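Local structure of ATP synthase epsilon chain (Caldalkalibacillus thermarum TA2.A1, 5IK2) at residues H[18-23]-H[52-57]; H[59-64]-H[82-87]. The protein is the ATP-binding epsilon subunit of the F1 sector of ATP synthase, which probably makes ATP from ADP using a proton gradient. The protein carries 2 engineered substitutions. All coordinates share one frame; numbering follows the deposited sequence.

Contact 1 (H[18-23]-H[52-57])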
# COMPACT_ATOMS: atom_id res chain seq x y z
N GLY H 18 -53.20 30.47 24.65
CA GLY H 18 -53.79 31.79 24.39
C GLY H 18 -54.94 32.14 25.31
O GLY H 18 -55.41 31.29 26.07
N GLU H 19 -55.38 33.39 25.24
CA GLU H 19 -56.52 33.88 26.01
C GLU H 19 -57.79 33.81 25.17
O GLU H 19 -57.84 34.37 24.08
CB GLU H 19 -56.28 35.31 26.49
CG GLU H 19 -55.19 35.42 27.54
CD GLU H 19 -55.23 36.74 28.28
OE1 GLU H 19 -55.16 37.80 27.61
OE2 GLU H 19 -55.32 36.72 29.53
N ALA H 20 -58.81 33.12 25.70
CA ALA H 20 -60.07 32.88 24.98
C ALA H 20 -61.26 33.55 25.66
O ALA H 20 -61.27 33.71 26.88
CB ALA H 20 -60.31 31.38 24.88
N ASP H 21 -62.25 33.92 24.86
CA ASP H 21 -63.52 34.46 25.38
C ASP H 21 -64.35 33.35 26.00
O ASP H 21 -64.89 33.51 27.10
CB ASP H 21 -64.32 35.13 24.26
CG ASP H 21 -63.65 36.38 23.72
OD1 ASP H 21 -63.26 37.25 24.53
OD2 ASP H 21 -63.51 36.50 22.49
N ILE H 22 -64.45 32.23 25.29
CA ILE H 22 -65.15 31.04 25.77
C ILE H 22 -64.50 29.77 25.20
O ILE H 22 -64.02 29.77 24.07
CB ILE H 22 -66.67 31.10 25.42
CG1 ILE H 22 -67.42 29.89 26.01
CG2 ILE H 22 -66.89 31.19 23.91
CD1 ILE H 22 -68.92 30.08 26.06
N VAL H 23 -64.48 28.71 26.01
CA VAL H 23 -63.95 27.40 25.61
C VAL H 23 -65.10 26.39 25.61
O VAL H 23 -65.59 26.01 26.68
CB VAL H 23 -62.83 26.93 26.56
CG1 VAL H 23 -62.29 25.57 26.14
CG2 VAL H 23 -61.71 27.96 26.60
N ILE H 52 -62.58 26.80 20.50
CA ILE H 52 -62.13 27.99 21.22
C ILE H 52 -62.47 29.23 20.40
O ILE H 52 -62.00 29.36 19.26
CB ILE H 52 -60.60 27.96 21.47
CG1 ILE H 52 -60.20 26.68 22.22
CG2 ILE H 52 -60.16 29.19 22.27
CD1 ILE H 52 -58.70 26.49 22.36
N LYS H 53 -63.27 30.13 20.97
CA LYS H 53 -63.59 31.42 20.35
C LYS H 53 -62.70 32.51 20.92
O LYS H 53 -62.72 32.77 22.13
CB LYS H 53 -65.06 31.79 20.59
CG LYS H 53 -66.05 31.02 19.73
CD LYS H 53 -67.48 31.28 20.17
CE LYS H 53 -68.47 30.46 19.37
NZ LYS H 53 -69.80 30.40 20.04
N GLN H 54 -61.92 33.14 20.05
CA GLN H 54 -61.15 34.34 20.37
C GLN H 54 -61.71 35.47 19.53
O GLN H 54 -61.17 35.80 18.47
CB GLN H 54 -59.66 34.12 20.10
CG GLN H 54 -59.01 33.13 21.05
CD GLN H 54 -57.58 32.80 20.69
OE1 GLN H 54 -57.28 32.47 19.54
NE2 GLN H 54 -56.69 32.87 21.67
N GLY H 55 -62.83 36.04 19.99
CA GLY H 55 -63.53 37.10 19.28
C GLY H 55 -64.15 36.62 17.98
O GLY H 55 -65.13 35.89 17.98
N ASP H 56 -63.55 37.05 16.87
CA ASP H 56 -63.98 36.68 15.52
C ASP H 56 -63.45 35.30 15.12
O ASP H 56 -64.11 34.57 14.37
CB ASP H 56 -63.48 37.74 14.53
CG ASP H 56 -64.08 37.60 13.15
OD1 ASP H 56 -65.30 37.34 13.04
OD2 ASP H 56 -63.33 37.77 12.16
N LYS H 57 -62.26 34.94 15.62
CA LYS H 57 -61.57 33.70 15.26
C LYS H 57 -62.10 32.50 16.06
O LYS H 57 -62.17 32.55 17.29
CB LYS H 57 -60.07 33.87 15.51
CG LYS H 57 -59.19 32.76 14.96
CD LYS H 57 -57.72 33.02 15.27
CE LYS H 57 -56.83 31.92 14.74
NZ LYS H 57 -55.39 32.17 15.03
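Ile22 and Lys53 form an antiparallel hydrogen-bonded pair at one end of the beta-sandwich domain, where strand 19-26 meets strand 48-54. Their side chains run abreast. Ile22 CG2 rests on the aliphatic part of Lys53, 3.8 Å from Lys53 CD, while the lysine chain continues extended past the isoleucine. In the backbone, Lys53 N donates to Ile22 O over 3.2 Å. On the other face, Ala20 CB meets the CG2 branch of Ile52. With CG1 beside the Ile52 backbone N (chi1 -56°), the CG2 branch stands anti to that nitrogen and faces Ala20.

At Asp21 the strand is interrupted, yet its N still reaches Lys53 O at 3.0 Å. The Asp21 carboxylate turns to the type II' turn of residues 54-57, and OD2 accepts from Gly55 N. The positive phi of Gly55 suits a glycine. Gln54 comes over Glu19 O rather than in its plane: NE2 donates at 3.1 Å, 62° above the carbonyl plane. An alanine in place of Gln54 would remove the amide and would probably leave Glu19 O without this side-chain donor. Seen from the glutamine, Glu19 O lies only 13° out of the Gln54 amide plane.

Contact 2 (H[59-64]-H[82-87])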
# COMPACT_ATOMS: atom_id res chain seq x y z
N THR H 59 -61.32 28.27 16.55
CA THR H 59 -60.30 27.23 16.36
C THR H 59 -60.82 25.90 16.93
O THR H 59 -61.16 25.83 18.11
CB THR H 59 -58.98 27.60 17.06
OG1 THR H 59 -58.61 28.94 16.71
CG2 THR H 59 -57.86 26.64 16.67
N LEU H 60 -60.87 24.87 16.08
CA LEU H 60 -61.23 23.51 16.51
C LEU H 60 -59.96 22.70 16.75
O LEU H 60 -59.06 22.71 15.91
CB LEU H 60 -62.08 22.81 15.44
CG LEU H 60 -63.40 23.46 15.04
CD1 LEU H 60 -64.09 22.62 13.97
CD2 LEU H 60 -64.33 23.65 16.23
N ILE H 61 -59.89 22.02 17.89
CA ILE H 61 -58.81 21.08 18.21
C ILE H 61 -59.44 19.70 18.38
O ILE H 61 -60.34 19.52 19.20
CB ILE H 61 -58.06 21.46 19.51
CG1 ILE H 61 -57.55 22.91 19.44
CG2 ILE H 61 -56.91 20.50 19.78
CD1 ILE H 61 -58.51 23.96 19.97
N ALA H 62 -58.96 18.73 17.60
CA ALA H 62 -59.43 17.34 17.71
C ALA H 62 -58.83 16.71 18.97
O ALA H 62 -57.63 16.47 19.01
CB ALA H 62 -59.02 16.55 16.48
N VAL H 63 -59.67 16.46 19.97
CA VAL H 63 -59.23 15.90 21.26
C VAL H 63 -59.85 14.53 21.50
O VAL H 63 -61.06 14.35 21.31
CB VAL H 63 -59.59 16.85 22.43
CG1 VAL H 63 -59.23 16.24 23.78
CG2 VAL H 63 -58.90 18.20 22.25
N SER H 64 -59.03 13.57 21.94
CA SER H 64 -59.49 12.23 22.31
C SER H 64 -58.80 11.76 23.59
O SER H 64 -57.60 11.98 23.77
CB SER H 64 -59.24 11.23 21.18
OG SER H 64 -57.88 10.82 21.12
N ALA H 82 -54.14 15.58 20.84
CA ALA H 82 -54.76 16.88 20.53
C ALA H 82 -54.08 17.46 19.29
O ALA H 82 -52.85 17.60 19.27
CB ALA H 82 -54.62 17.82 21.72
N GLU H 83 -54.86 17.77 18.26
CA GLU H 83 -54.32 18.33 17.02
C GLU H 83 -55.17 19.47 16.48
O GLU H 83 -56.40 19.39 16.47
CB GLU H 83 -54.21 17.25 15.93
CG GLU H 83 -53.26 16.09 16.25
CD GLU H 83 -53.94 14.86 16.82
OE1 GLU H 83 -55.19 14.77 16.81
OE2 GLU H 83 -53.21 13.95 17.27
N LEU H 84 -54.49 20.53 16.03
CA LEU H 84 -55.11 21.59 15.22
C LEU H 84 -55.34 21.03 13.81
O LEU H 84 -54.73 20.02 13.44
CB LEU H 84 -54.19 22.81 15.16
CG LEU H 84 -53.83 23.50 16.48
CD1 LEU H 84 -52.56 24.32 16.32
CD2 LEU H 84 -54.98 24.37 16.96
N PRO H 85 -56.21 21.68 13.00
CA PRO H 85 -56.52 21.15 11.65
C PRO H 85 -55.31 20.90 10.75
O PRO H 85 -55.24 19.85 10.10
CB PRO H 85 -57.40 22.25 11.04
CG PRO H 85 -58.02 22.93 12.22
CD PRO H 85 -56.94 22.94 13.25
N GLU H 86 -54.36 21.84 10.75
CA GLU H 86 -53.17 21.76 9.89
C GLU H 86 -52.20 20.60 10.19
O GLU H 86 -51.47 20.17 9.30
CB GLU H 86 -52.39 23.10 9.88
CG GLU H 86 -51.74 23.51 11.21
CD GLU H 86 -52.54 24.53 12.01
OE1 GLU H 86 -53.79 24.51 11.95
OE2 GLU H 86 -51.91 25.34 12.73
N GLU H 87 -52.20 20.10 11.43
CA GLU H 87 -51.25 19.06 11.86
C GLU H 87 -51.88 17.66 12.03
O GLU H 87 -51.37 16.83 12.79
CB GLU H 87 -50.51 19.52 13.13
CG GLU H 87 -51.34 19.60 14.41
CD GLU H 87 -50.69 20.44 15.51
OE1 GLU H 87 -49.49 20.78 15.41
OE2 GLU H 87 -51.39 20.75 16.49
O HOH W 1 -56.95 13.67 18.88
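This is a short antiparallel strand pairing at the edge of the beta-sandwich domain, where the chain leaves the sheet for the C-terminal helices. Strand 57-64 pairs with strand 81-83. Ala62 and Glu83 form the hydrogen-bonded pair: Ala62 N donates to Glu83 O at 2.9 Å, and Glu83 N returns a bond to Ala62 O at 3.2 Å. Val63 and Ala82 follow as a non-hydrogen-bonded pair.

The apolar side chains gather on the face of Ile61, Val63 and Ala82. Ile61 CG2 lies 4.0 Å from Ala82 CB. Leu84 runs alongside Ile61, and one methyl, CD2, does the touching, 3.9 Å from Ile61 CG1. The same methyl meets Thr59 CG2 at 3.7 Å, where the two side chains cross obliquely. Beyond the strand, the Pro85 ring sets its CD against Leu60 O. Leu84 N is held by Glu87 OE2 in a nearly straight bond (174°).

On the opposite face, Ala62 packs against helix 114-133, at Val126 and Val130. Glu83 belongs to the ATP site seen in this protein, though no ATP is bound to this chain. Its OE2 forms a salt bridge with Arg127, another residue of that site. A bend at chi2 (96°) brings Glu83 OE1 back near Ala62 O, 3.7 Å away, and one water donates to both oxygens, 2.9 Å from each.

How the contacts relate
The two contacts lie in one sheet, with centres about 15 Å apart. Both segments of contact 1 come earlier in the chain than those of contact 2. Strands 48-54 and 57-64 follow each other and pair antiparallel, so they carry the sheet from one contact to the other. Across that pair Ile52 N lies 2.9 Å from Thr59 O, a probable hydrogen bond, and Ile52 CD1 packs on Ile61 CD1. Contact 1 sits at the outer part of the sandwich, away from the ATP site. Contact 2 is nearer the centre of the chain and borders helix 114-133. The shared sheet thus joins the strand 19-26 side to the ATP-binding side.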